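Local coordinates for Alr1585 protein (Nostoc sp., PDB 5C2I), which probably acts as a haem-dependent DyP-type (dye-decolorizing) peroxidase that uses hydrogen peroxide to oxidise dyes and other substrates, at residues Y103-I108 with E147-V152; P110-G115 with D241-T246; K117-G122 with G251-Y256; S402-A405 with N409-Q412. The protein carries 1 engineered substitution. All coordinates share one frame; numbering follows the deposited sequence.

Contact 1: residues Y103-I108 with E147-V152; sequences YEYLEI and EIHALV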
loop_
_atom_site.group_PDB
_atom_site.type_symbol
_atom_site.label_atom_id
_atom_site.label_comp_id
_atom_site.label_asym_id
_atom_site.label_seq_id
_atom_site.Cartn_x
_atom_site.Cartn_y
_atom_site.Cartn_z
ATOM N N TYR A 103 -35.386 -25.977 -15.635
ATOM C CA TYR A 103 -35.855 -27.355 -15.483
ATOM C C TYR A 103 -36.782 -27.754 -16.610
ATOM O O TYR A 103 -36.674 -28.858 -17.149
ATOM C CB TYR A 103 -36.556 -27.554 -14.130
ATOM C CG TYR A 103 -35.606 -27.926 -12.979
ATOM C CD1 TYR A 103 -35.282 -29.266 -12.721
ATOM C CD2 TYR A 103 -35.074 -26.948 -12.139
ATOM C CE1 TYR A 103 -34.447 -29.606 -11.644
ATOM C CE2 TYR A 103 -34.212 -27.275 -11.093
ATOM C CZ TYR A 103 -33.908 -28.613 -10.857
ATOM O OH TYR A 103 -33.043 -28.919 -9.828
ATOM N N GLU A 104 -37.662 -26.847 -17.007
ATOM C CA GLU A 104 -38.578 -27.138 -18.119
ATOM C C GLU A 104 -37.812 -27.321 -19.421
ATOM O O GLU A 104 -38.117 -28.235 -20.181
ATOM C CB GLU A 104 -39.648 -26.069 -18.239
ATOM C CG GLU A 104 -40.638 -26.097 -17.099
ATOM C CD GLU A 104 -41.700 -25.013 -17.307
ATOM O OE1 GLU A 104 -41.390 -23.820 -17.409
ATOM O OE2 GLU A 104 -42.864 -25.341 -17.419
ATOM N N TYR A 105 -36.848 -26.430 -19.676
ATOM C CA TYR A 105 -35.989 -26.541 -20.859
ATOM C C TYR A 105 -35.312 -27.927 -20.910
ATOM O O TYR A 105 -35.247 -28.541 -21.969
ATOM C CB TYR A 105 -34.908 -25.439 -20.877
ATOM C CG TYR A 105 -33.969 -25.662 -22.023
ATOM C CD1 TYR A 105 -32.876 -26.501 -21.881
ATOM C CD2 TYR A 105 -34.203 -25.088 -23.256
ATOM C CE1 TYR A 105 -32.040 -26.760 -22.963
ATOM C CE2 TYR A 105 -33.372 -25.319 -24.334
ATOM C CZ TYR A 105 -32.288 -26.160 -24.181
ATOM O OH TYR A 105 -31.455 -26.417 -25.276
ATOM N N LEU A 106 -34.875 -28.402 -19.757
ATOM C CA LEU A 106 -34.219 -29.680 -19.620
ATOM C C LEU A 106 -35.158 -30.888 -19.656
ATOM O O LEU A 106 -34.715 -32.012 -19.510
ATOM C CB LEU A 106 -33.365 -29.686 -18.334
ATOM C CG LEU A 106 -32.188 -28.719 -18.378
ATOM C CD1 LEU A 106 -31.563 -28.626 -16.986
ATOM C CD2 LEU A 106 -31.158 -29.104 -19.427
ATOM N N GLU A 107 -36.446 -30.661 -19.916
ATOM C CA GLU A 107 -37.433 -31.743 -20.067
ATOM C C GLU A 107 -37.501 -32.640 -18.831
ATOM O O GLU A 107 -37.714 -33.858 -18.914
ATOM C CB GLU A 107 -37.196 -32.555 -21.346
ATOM C CG GLU A 107 -37.137 -31.686 -22.584
ATOM C CD GLU A 107 -36.815 -32.430 -23.869
ATOM O OE1 GLU A 107 -36.296 -33.562 -23.827
ATOM O OE2 GLU A 107 -37.104 -31.854 -24.915
ATOM N N ILE A 108 -37.420 -31.994 -17.674
ATOM C CA ILE A 108 -37.683 -32.647 -16.392
ATOM C C ILE A 108 -39.194 -32.547 -16.098
ATOM O O ILE A 108 -39.770 -31.445 -16.103
ATOM C CB ILE A 108 -36.882 -31.963 -15.265
ATOM C CG1 ILE A 108 -35.368 -31.992 -15.565
ATOM C CG2 ILE A 108 -37.202 -32.592 -13.918
ATOM C CD1 ILE A 108 -34.758 -33.360 -15.746
ATOM N N GLU A 147 -36.001 -14.633 -20.436
ATOM C CA GLU A 147 -36.280 -15.849 -19.710
ATOM C C GLU A 147 -34.906 -16.455 -19.331
ATOM O O GLU A 147 -34.087 -16.729 -20.186
ATOM C CB GLU A 147 -37.089 -16.832 -20.561
ATOM C CG GLU A 147 -37.356 -18.138 -19.840
ATOM C CD GLU A 147 -38.240 -19.094 -20.624
ATOM O OE1 GLU A 147 -39.369 -18.689 -20.969
ATOM O OE2 GLU A 147 -37.824 -20.263 -20.846
ATOM N N ILE A 148 -34.659 -16.547 -18.040
ATOM C CA ILE A 148 -33.398 -17.043 -17.538
ATOM C C ILE A 148 -33.564 -18.501 -17.137
ATOM O O ILE A 148 -34.491 -18.844 -16.400
ATOM C CB ILE A 148 -32.937 -16.192 -16.366
ATOM C CG1 ILE A 148 -32.641 -14.774 -16.862
ATOM C CG2 ILE A 148 -31.716 -16.801 -15.688
ATOM C CD1 ILE A 148 -32.371 -13.789 -15.728
ATOM N N HIS A 149 -32.660 -19.333 -17.630
ATOM C CA HIS A 149 -32.667 -20.761 -17.317
ATOM C C HIS A 149 -31.755 -21.175 -16.190
ATOM O O HIS A 149 -32.013 -22.145 -15.472
ATOM C CB HIS A 149 -32.324 -21.571 -18.579
ATOM C CG HIS A 149 -33.359 -21.481 -19.664
ATOM N ND1 HIS A 149 -33.088 -21.752 -20.979
ATOM C CD2 HIS A 149 -34.673 -21.143 -19.625
ATOM C CE1 HIS A 149 -34.177 -21.591 -21.706
ATOM N NE2 HIS A 149 -35.153 -21.225 -20.905
ATOM N N ALA A 150 -30.630 -20.472 -16.062
ATOM C CA ALA A 150 -29.577 -20.899 -15.171
ATOM C C ALA A 150 -28.636 -19.778 -14.829
ATOM O O ALA A 150 -28.583 -18.754 -15.534
ATOM C CB ALA A 150 -28.809 -22.058 -15.806
ATOM N N LEU A 151 -27.900 -19.969 -13.742
ATOM C CA LEU A 151 -26.869 -19.060 -13.327
ATOM C C LEU A 151 -25.606 -19.891 -13.093
ATOM O O LEU A 151 -25.613 -20.840 -12.285
ATOM C CB LEU A 151 -27.289 -18.320 -12.071
ATOM C CG LEU A 151 -26.225 -17.468 -11.316
ATOM C CD1 LEU A 151 -25.576 -16.368 -12.145
ATOM C CD2 LEU A 151 -26.829 -16.877 -10.042
ATOM N N VAL A 152 -24.510 -19.464 -13.708
ATOM C CA VAL A 152 -23.186 -19.970 -13.388
ATOM C C VAL A 152 -22.476 -18.936 -12.497
ATOM O O VAL A 152 -22.392 -17.756 -12.835
ATOM C CB VAL A 152 -22.395 -20.186 -14.673
ATOM C CG1 VAL A 152 -20.998 -20.649 -14.386
ATOM C CG2 VAL A 152 -23.102 -21.199 -15.550
#
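Y105, on the last turn of helix 100-105, lays the base of its side chain over one face of the H149 imidazole. Its CB is 4.1 Å from the centroid of the H149 ring and only 13° off the ring normal, which meets the geometry of a CH-pi contact. One bond further out, Y105 CG is 4.1 Å from both H149 CE1 and H149 ND1. Closest of all is Y105 CD2, 3.8 Å from H149 CE1. With CG anti to the backbone N (chi1 175°), CG and CD2 are set beside H149 CE1 and ND1; the two side chains cross at about a right angle, and the outer ring atoms continue toward K51. The rings form an oblique pair, with centroids 5.2 Å apart and planes inclined by 32°. At the tip, Y105 OH is held by the carbonyl oxygen of K51.

The imidazole is fixed at both nitrogens. H149 NE2 donates to E147 OE2 over 2.8 Å, with E147 OE2 close to the plane of the imidazole and approached on the anti side of the carboxylate, while H149 ND1 takes a hydrogen bond from the backbone N of F50. That pairing is consistent with a neutral ring, and the two bonds fix the rotation of the imidazole that Y105 packs on.

H149 and A150 form a classic beta bulge facing L48 of strand 42-50, just where strand 150-156 begins. The contact thus seats the end of helix 100-105, closed by a Schellman motif at E107, against this bulge, with V58 of helix 55-68 also touching Y105.

Contact 2: residues P110-G115 with D241-T246; sequences PFQIPG and DPNGNT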
loop_
_atom_site.group_PDB
_atom_site.type_symbol
_atom_site.label_atom_id
_atom_site.label_comp_id
_atom_site.label_asym_id
_atom_site.label_seq_id
_atom_site.Cartn_x
_atom_site.Cartn_y
_atom_site.Cartn_z
ATOM N N PRO A 110 -42.797 -32.067 -14.480
ATOM C CA PRO A 110 -43.265 -31.134 -13.427
ATOM C C PRO A 110 -43.218 -31.668 -12.012
ATOM O O PRO A 110 -42.764 -30.969 -11.107
ATOM C CB PRO A 110 -44.709 -30.790 -13.847
ATOM C CG PRO A 110 -44.764 -31.084 -15.290
ATOM C CD PRO A 110 -43.715 -32.102 -15.626
ATOM N N PHE A 111 -43.662 -32.888 -11.809
ATOM C CA PHE A 111 -43.645 -33.482 -10.511
ATOM C C PHE A 111 -42.237 -33.623 -9.925
ATOM O O PHE A 111 -42.102 -33.756 -8.705
ATOM C CB PHE A 111 -44.371 -34.845 -10.541
ATOM C CG PHE A 111 -44.688 -35.375 -9.172
ATOM C CD1 PHE A 111 -45.763 -34.845 -8.432
ATOM C CD2 PHE A 111 -43.906 -36.383 -8.592
ATOM C CE1 PHE A 111 -46.041 -35.314 -7.143
ATOM C CE2 PHE A 111 -44.185 -36.851 -7.301
ATOM C CZ PHE A 111 -45.254 -36.319 -6.583
ATOM N N GLN A 112 -41.202 -33.650 -10.775
ATOM C CA GLN A 112 -39.788 -33.764 -10.359
ATOM C C GLN A 112 -39.063 -32.418 -10.232
ATOM O O GLN A 112 -37.874 -32.355 -9.914
ATOM C CB GLN A 112 -39.001 -34.642 -11.354
ATOM C CG GLN A 112 -39.555 -36.043 -11.357
ATOM C CD GLN A 112 -39.477 -36.762 -10.011
ATOM O OE1 GLN A 112 -40.455 -37.306 -9.572
ATOM N NE2 GLN A 112 -38.314 -36.760 -9.362
ATOM N N ILE A 113 -39.760 -31.351 -10.554
ATOM C CA ILE A 113 -39.172 -30.020 -10.427
ATOM C C ILE A 113 -39.270 -29.650 -8.946
ATOM O O ILE A 113 -40.273 -29.911 -8.318
ATOM C CB ILE A 113 -39.897 -29.024 -11.357
ATOM C CG1 ILE A 113 -39.632 -29.448 -12.830
ATOM C CG2 ILE A 113 -39.494 -27.567 -11.092
ATOM C CD1 ILE A 113 -40.317 -28.596 -13.870
ATOM N N PRO A 114 -38.220 -29.038 -8.386
ATOM C CA PRO A 114 -38.317 -28.583 -7.003
ATOM C C PRO A 114 -39.640 -27.893 -6.694
ATOM O O PRO A 114 -40.129 -27.075 -7.500
ATOM C CB PRO A 114 -37.083 -27.657 -6.844
ATOM C CG PRO A 114 -36.076 -28.269 -7.797
ATOM C CD PRO A 114 -36.911 -28.696 -8.983
ATOM N N GLY A 115 -40.195 -28.218 -5.526
ATOM C CA GLY A 115 -41.554 -27.866 -5.193
ATOM C C GLY A 115 -41.850 -26.481 -4.657
ATOM O O GLY A 115 -43.020 -26.107 -4.582
ATOM N N ASP A 241 -32.794 -32.894 -2.793
ATOM C CA ASP A 241 -32.917 -32.733 -4.230
ATOM C C ASP A 241 -33.776 -33.925 -4.731
ATOM O O ASP A 241 -33.333 -35.064 -4.694
ATOM C CB ASP A 241 -31.553 -32.732 -4.884
ATOM C CG ASP A 241 -31.619 -32.567 -6.411
ATOM O OD1 ASP A 241 -32.729 -32.644 -7.002
ATOM O OD2 ASP A 241 -30.537 -32.330 -6.985
ATOM N N PRO A 242 -35.012 -33.654 -5.207
ATOM C CA PRO A 242 -35.856 -34.787 -5.663
ATOM C C PRO A 242 -35.218 -35.618 -6.781
ATOM O O PRO A 242 -35.643 -36.733 -6.988
ATOM C CB PRO A 242 -37.135 -34.132 -6.186
ATOM C CG PRO A 242 -36.797 -32.712 -6.414
ATOM C CD PRO A 242 -35.566 -32.355 -5.607
ATOM N N ASN A 243 -34.190 -35.117 -7.462
ATOM C CA ASN A 243 -33.508 -35.885 -8.556
ATOM C C ASN A 243 -32.051 -36.182 -8.233
ATOM O O ASN A 243 -31.251 -36.511 -9.136
ATOM C CB ASN A 243 -33.562 -35.056 -9.826
ATOM C CG ASN A 243 -34.980 -34.649 -10.163
ATOM O OD1 ASN A 243 -35.860 -35.493 -10.378
ATOM N ND2 ASN A 243 -35.223 -33.342 -10.158
ATOM N N GLY A 244 -31.657 -36.080 -6.961
ATOM C CA GLY A 244 -30.301 -36.481 -6.579
ATOM C C GLY A 244 -30.122 -37.985 -6.693
ATOM O O GLY A 244 -31.096 -38.699 -6.757
ATOM N N ASN A 245 -28.884 -38.478 -6.713
ATOM C CA ASN A 245 -28.591 -39.909 -6.862
ATOM C C ASN A 245 -27.879 -40.563 -5.662
ATOM O O ASN A 245 -27.278 -41.654 -5.817
ATOM C CB ASN A 245 -27.694 -40.050 -8.066
ATOM C CG ASN A 245 -28.435 -39.696 -9.317
ATOM O OD1 ASN A 245 -29.604 -40.125 -9.496
ATOM N ND2 ASN A 245 -27.790 -38.957 -10.205
ATOM N N THR A 246 -27.916 -39.933 -4.484
ATOM C CA THR A 246 -27.254 -40.505 -3.285
ATOM C C THR A 246 -28.312 -40.550 -2.233
ATOM O O THR A 246 -29.446 -40.060 -2.448
ATOM C CB THR A 246 -26.024 -39.717 -2.758
ATOM O OG1 THR A 246 -26.429 -38.520 -2.071
ATOM C CG2 THR A 246 -25.055 -39.341 -3.899
HETATM O O HOH W 1 -38.277 -37.937 -6.631
#
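Q112 and N243 grip each other through two hydrogen bonds that run in opposite directions. N243 ND2 donates to the backbone oxygen Q112 O over 2.8 Å, and Q112 NE2 donates to N243 OD1 over 2.9 Å. The second bond is nearly straight at its hydrogen (174°), and its acceptor lies in the amide plane of Q112. The carbonyl of N243 is less favourably turned, since the donor is tilted 32° out of its plane. With the two side-chain amide planes 61° apart, the pair is no flat amide dimer; one partner lends its backbone carbonyl instead of its side-chain oxygen. A bend at chi2 turns the Q112 amide back so that NE2 reaches N243 OD1. Q112 CB lies 3.4 Å from the same oxygen, N243 OD1.

A water widens the grip: it accepts from Q112 NE2 at 3.0 Å and donates to P242 O at 2.9 Å. P242 adds an apolar flank, its CG 3.7 Å from Q112 O.

In the next shell, D241 places N243. D241 OD1, met from above its carboxylate plane, accepts from the backbone N of N243 at 2.9 Å, and D241 OD2 is tied to S460 OG. R120 of helix 117-121 binds the carbonyl oxygens of I113 and P114 in the facing loop, and Y103 packs on I113, P114 and N243.

The 241-244 side is an Asx turn within a type I beta turn, which presents N243, ahead of strand 250-261, to the loop between helices 100-105 and 117-121.

Contact 3: residues K117-G122 with G251-Y256; sequences KPFRMG and GSYLVY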
loop_
_atom_site.group_PDB
_atom_site.type_symbol
_atom_site.label_atom_id
_atom_site.label_comp_id
_atom_site.label_asym_id
_atom_site.label_seq_id
_atom_site.Cartn_x
_atom_site.Cartn_y
_atom_site.Cartn_z
ATOM N N LYS A 117 -43.015 -22.919 -4.011
ATOM C CA LYS A 117 -43.984 -22.208 -4.889
ATOM C C LYS A 117 -43.431 -20.928 -5.533
ATOM O O LYS A 117 -43.607 -20.722 -6.745
ATOM C CB LYS A 117 -45.320 -21.929 -4.169
ATOM C CG LYS A 117 -46.167 -23.142 -3.877
ATOM C CD LYS A 117 -47.462 -22.703 -3.181
ATOM C CE LYS A 117 -48.515 -23.796 -3.144
ATOM N NZ LYS A 117 -47.925 -25.128 -2.841
ATOM N N PRO A 118 -42.753 -20.059 -4.758
ATOM C CA PRO A 118 -42.193 -18.884 -5.409
ATOM C C PRO A 118 -41.191 -19.296 -6.496
ATOM O O PRO A 118 -41.174 -18.696 -7.580
ATOM C CB PRO A 118 -41.503 -18.154 -4.254
ATOM C CG PRO A 118 -42.389 -18.493 -3.070
ATOM C CD PRO A 118 -42.795 -19.910 -3.295
ATOM N N PHE A 119 -40.362 -20.281 -6.201
ATOM C CA PHE A 119 -39.367 -20.769 -7.193
ATOM C C PHE A 119 -40.077 -21.175 -8.489
ATOM O O PHE A 119 -39.656 -20.771 -9.571
ATOM C CB PHE A 119 -38.570 -21.946 -6.595
ATOM C CG PHE A 119 -37.885 -22.792 -7.623
ATOM C CD1 PHE A 119 -36.702 -22.387 -8.169
ATOM C CD2 PHE A 119 -38.473 -23.961 -8.081
ATOM C CE1 PHE A 119 -36.050 -23.182 -9.117
ATOM C CE2 PHE A 119 -37.834 -24.766 -9.014
ATOM C CZ PHE A 119 -36.632 -24.368 -9.553
ATOM N N ARG A 120 -41.188 -21.901 -8.365
ATOM C CA ARG A 120 -41.969 -22.303 -9.560
ATOM C C ARG A 120 -42.638 -21.151 -10.283
ATOM O O ARG A 120 -42.691 -21.107 -11.519
ATOM C CB ARG A 120 -43.001 -23.313 -9.198
ATOM C CG ARG A 120 -42.382 -24.634 -8.816
ATOM C CD ARG A 120 -43.472 -25.651 -8.650
ATOM N NE ARG A 120 -42.892 -26.959 -8.612
ATOM C CZ ARG A 120 -43.539 -28.071 -8.822
ATOM N NH1 ARG A 120 -44.825 -28.060 -9.048
ATOM N NH2 ARG A 120 -42.879 -29.189 -8.737
ATOM N N MET A 121 -43.097 -20.185 -9.535
ATOM C CA MET A 121 -43.756 -19.040 -10.134
ATOM C C MET A 121 -42.759 -18.158 -10.901
ATOM O O MET A 121 -43.100 -17.589 -11.923
ATOM C CB MET A 121 -44.487 -18.252 -9.039
ATOM C CG MET A 121 -45.691 -19.022 -8.504
ATOM S SD MET A 121 -46.251 -18.399 -6.922
ATOM C CE MET A 121 -47.387 -17.081 -7.466
ATOM N N GLY A 122 -41.557 -17.993 -10.361
ATOM C CA GLY A 122 -40.575 -17.077 -10.935
ATOM C C GLY A 122 -40.741 -15.657 -10.389
ATOM O O GLY A 122 -41.831 -15.248 -10.012
ATOM N N GLY A 251 -29.951 -29.748 -1.814
ATOM C CA GLY A 251 -29.779 -28.471 -2.465
ATOM C C GLY A 251 -30.388 -27.363 -1.597
ATOM O O GLY A 251 -30.741 -27.593 -0.422
ATOM N N SER A 252 -30.473 -26.167 -2.170
ATOM C CA SER A 252 -31.022 -25.004 -1.494
ATOM C C SER A 252 -31.580 -24.058 -2.515
ATOM O O SER A 252 -31.191 -24.082 -3.681
ATOM C CB SER A 252 -29.942 -24.308 -0.636
ATOM O OG SER A 252 -30.517 -23.240 0.137
ATOM N N TYR A 253 -32.534 -23.226 -2.086
ATOM C CA TYR A 253 -33.140 -22.234 -2.953
ATOM C C TYR A 253 -32.428 -20.893 -2.839
ATOM O O TYR A 253 -32.183 -20.405 -1.744
ATOM C CB TYR A 253 -34.621 -22.048 -2.612
ATOM C CG TYR A 253 -35.471 -23.240 -2.947
ATOM C CD1 TYR A 253 -35.861 -23.478 -4.281
ATOM C CD2 TYR A 253 -35.873 -24.144 -1.976
ATOM C CE1 TYR A 253 -36.606 -24.595 -4.607
ATOM C CE2 TYR A 253 -36.689 -25.229 -2.279
ATOM C CZ TYR A 253 -37.058 -25.444 -3.607
ATOM O OH TYR A 253 -37.840 -26.539 -3.916
ATOM N N LEU A 254 -32.100 -20.334 -3.998
ATOM C CA LEU A 254 -31.412 -19.087 -4.126
ATOM C C LEU A 254 -32.369 -17.977 -4.551
ATOM O O LEU A 254 -33.107 -18.120 -5.538
ATOM C CB LEU A 254 -30.288 -19.197 -5.152
ATOM C CG LEU A 254 -29.555 -17.904 -5.517
ATOM C CD1 LEU A 254 -28.774 -17.314 -4.375
ATOM C CD2 LEU A 254 -28.647 -18.110 -6.732
ATOM N N VAL A 255 -32.321 -16.860 -3.854
ATOM C CA VAL A 255 -32.958 -15.616 -4.287
ATOM C C VAL A 255 -31.814 -14.725 -4.774
ATOM O O VAL A 255 -30.851 -14.510 -4.032
ATOM C CB VAL A 255 -33.654 -14.928 -3.100
ATOM C CG1 VAL A 255 -34.065 -13.482 -3.459
ATOM C CG2 VAL A 255 -34.852 -15.720 -2.633
ATOM N N TYR A 256 -31.905 -14.230 -6.000
ATOM C CA TYR A 256 -30.925 -13.293 -6.583
ATOM C C TYR A 256 -31.666 -12.026 -6.974
ATOM O O TYR A 256 -32.645 -12.106 -7.716
ATOM C CB TYR A 256 -30.251 -13.922 -7.821
ATOM C CG TYR A 256 -29.062 -13.159 -8.350
ATOM C CD1 TYR A 256 -29.191 -11.841 -8.876
ATOM C CD2 TYR A 256 -27.824 -13.708 -8.332
ATOM C CE1 TYR A 256 -28.090 -11.145 -9.319
ATOM C CE2 TYR A 256 -26.718 -13.030 -8.824
ATOM C CZ TYR A 256 -26.843 -11.750 -9.290
ATOM O OH TYR A 256 -25.746 -11.096 -9.761
#
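F119 of helix 117-121 and Y253 of strand 250-261 make the nearest backbone approach of the two segments, their CA atoms 7.7 Å apart, and both point their CB toward the opposing segment. The phenylalanine ring offers a face: Y253 CE1 sits over it and comes 3.7 Å from F119 CG. The base of the same side chain shares the load, since F119 CB is 3.9 Å from both Y253 CE1 and Y253 CD1. The touching atoms of Y253 are thus CD1 and CE1. The planes are 56° apart and the centroids 5.5 Å, an oblique aromatic pair. With CG anti to the backbone N (chi1 161°), the F119 ring is directed from the helix to where its face meets Y253 CE1, and the two side chains cross at about a right angle.

F457 of strand 448-458 meets both rings, and P114 touches both as well, so the pair is wedged between helix and sheet. Beyond these carbons, Y253 OH is engaged by the backbone N of D116, the same residue whose OD1 binds the backbone N of F119. Chemically the contact is dispersive and buried, while the tyrosine hydroxyl, its one polar side-chain atom, is satisfied at the start of the helix that F119 belongs to.

Contact 4: residues S402-A405 with N409-Q412; sequences SRWA and NFVQ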
loop_
_atom_site.group_PDB
_atom_site.type_symbol
_atom_site.label_atom_id
_atom_site.label_comp_id
_atom_site.label_asym_id
_atom_site.label_seq_id
_atom_site.Cartn_x
_atom_site.Cartn_y
_atom_site.Cartn_z
ATOM N N SER A 402 -41.978 -9.142 2.549
ATOM C CA SER A 402 -43.378 -8.790 2.398
ATOM C C SER A 402 -44.135 -8.611 3.710
ATOM O O SER A 402 -45.055 -7.792 3.780
ATOM C CB SER A 402 -44.095 -9.792 1.469
ATOM O OG SER A 402 -44.325 -11.036 2.120
ATOM N N ARG A 403 -43.764 -9.374 4.735
ATOM C CA ARG A 403 -44.492 -9.360 6.006
ATOM C C ARG A 403 -43.798 -8.548 7.076
ATOM O O ARG A 403 -44.432 -8.102 8.044
ATOM C CB ARG A 403 -44.712 -10.802 6.500
ATOM C CG ARG A 403 -45.387 -11.722 5.465
ATOM C CD ARG A 403 -46.892 -11.647 5.516
ATOM N NE ARG A 403 -47.453 -12.046 6.825
ATOM C CZ ARG A 403 -47.971 -13.245 7.128
ATOM N NH1 ARG A 403 -48.017 -14.224 6.227
ATOM N NH2 ARG A 403 -48.444 -13.467 8.363
ATOM N N TRP A 404 -42.490 -8.400 6.975
ATOM C CA TRP A 404 -41.699 -7.675 7.992
ATOM C C TRP A 404 -41.220 -6.305 7.499
ATOM O O TRP A 404 -41.627 -5.273 8.047
ATOM C CB TRP A 404 -40.522 -8.525 8.485
ATOM C CG TRP A 404 -40.960 -9.706 9.334
ATOM C CD1 TRP A 404 -42.240 -9.994 9.778
ATOM C CD2 TRP A 404 -40.101 -10.698 9.929
ATOM N NE1 TRP A 404 -42.213 -11.128 10.550
ATOM C CE2 TRP A 404 -40.911 -11.560 10.669
ATOM C CE3 TRP A 404 -38.729 -10.927 9.894
ATOM C CZ2 TRP A 404 -40.381 -12.657 11.402
ATOM C CZ3 TRP A 404 -38.202 -12.029 10.583
ATOM C CH2 TRP A 404 -39.025 -12.875 11.322
ATOM N N ALA A 405 -40.408 -6.290 6.456
ATOM C CA ALA A 405 -39.847 -5.042 5.957
ATOM C C ALA A 405 -40.887 -4.054 5.409
ATOM O O ALA A 405 -40.907 -2.884 5.805
ATOM C CB ALA A 405 -38.742 -5.306 4.947
ATOM N N ASN A 409 -47.381 -1.750 9.750
ATOM C CA ASN A 409 -47.830 -2.186 11.059
ATOM C C ASN A 409 -47.060 -3.395 11.608
ATOM O O ASN A 409 -47.490 -4.028 12.568
ATOM C CB ASN A 409 -49.327 -2.452 11.044
ATOM C CG ASN A 409 -50.124 -1.173 10.820
ATOM O OD1 ASN A 409 -49.610 -0.050 11.024
ATOM N ND2 ASN A 409 -51.383 -1.336 10.496
ATOM N N PHE A 410 -45.868 -3.637 11.058
ATOM C CA PHE A 410 -44.978 -4.622 11.659
ATOM C C PHE A 410 -43.754 -3.942 12.285
ATOM O O PHE A 410 -43.107 -3.138 11.627
ATOM C CB PHE A 410 -44.486 -5.667 10.633
ATOM C CG PHE A 410 -43.581 -6.706 11.260
ATOM C CD1 PHE A 410 -44.127 -7.779 11.926
ATOM C CD2 PHE A 410 -42.209 -6.514 11.327
ATOM C CE1 PHE A 410 -43.318 -8.704 12.594
ATOM C CE2 PHE A 410 -41.390 -7.413 11.995
ATOM C CZ PHE A 410 -41.945 -8.516 12.633
ATOM N N VAL A 411 -43.320 -4.327 13.483
ATOM C CA VAL A 411 -43.957 -5.315 14.380
ATOM C C VAL A 411 -45.127 -4.724 15.147
ATOM O O VAL A 411 -45.933 -5.462 15.701
ATOM C CB VAL A 411 -42.915 -5.882 15.402
ATOM C CG1 VAL A 411 -42.513 -4.830 16.438
ATOM C CG2 VAL A 411 -43.460 -7.143 16.074
ATOM N N GLN A 412 -45.235 -3.399 15.188
ATOM C CA GLN A 412 -46.401 -2.786 15.839
ATOM C C GLN A 412 -47.002 -1.715 14.928
ATOM O O GLN A 412 -46.358 -1.267 13.958
ATOM C CB GLN A 412 -46.065 -2.306 17.258
ATOM C CG GLN A 412 -45.054 -1.219 17.394
ATOM C CD GLN A 412 -45.072 -0.584 18.801
ATOM O OE1 GLN A 412 -45.412 -1.239 19.803
ATOM N NE2 GLN A 412 -44.707 0.697 18.872
#
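Where helix 397-405 ends in a wider pi-type turn near the haem, W404 stacks on F410 of the loop that follows. Two ring planes only 13° apart, with the five-membered ring of W404 and the phenyl ring of F410 separated by 3.9 Å between centroids, define an offset stack. The overlap is centred on the pyrrole part of the indole: W404 CD1 lies over the middle of the F410 ring, a tight 3.2 Å from F410 CZ. Relative to the indole, F410 CZ stands above its plane, offset toward the rim. W404 NE1 joins in at 3.4 Å from F410 CZ, and W404 CB closes the base of the stack at 3.8 Å from F410 CE2, an ordinary van der Waals separation.

CG of F410 stands anti to its backbone N (chi1 -179°), which carries the ring out to the indole, and its CB rests 3.6 Å from R403 O. The opposite face of the phenyl is taken by the CB of its own neighbour V411, 3.8 Å above the plane; the peptide between them is cis, consistent with such folding back. K333 NZ binds the carbonyl oxygens of both W404 and F410, tying helix end to loop. The indole itself also meets F399 edge-to-face and the ring of H360, and lies about 7 Å from the haem.

The chemistry is that of a sandwich: the phenyl is enclosed by V411 CB on one face and W404 on the other, which would restrict its rotation. Its contact with the indole is mainly dispersive and may in turn limit how far W404 can turn.

In the fold
From the N terminus, helix 100-105, the loop 110-115 and helix 117-121 supply the first segments of contacts 1, 2 and 3 in turn. Contact 1 closes earliest, at the start of strand 150-156 within the N-terminal DyP barrel region. Contacts 2 and 3 close across more than 120 residues, before and on strand 250-261. All three cross one another, since their segments alternate, and they touch: Y103 reaches both I113 and F119, and L151 reaches Y256. Contacts 2 and 3 join the N-terminal to the C-terminal DyP region, while contact 1 stays within the first. Contact 4 comes in series, a short local loop closure, its centre about 22 Å from that of contact 3.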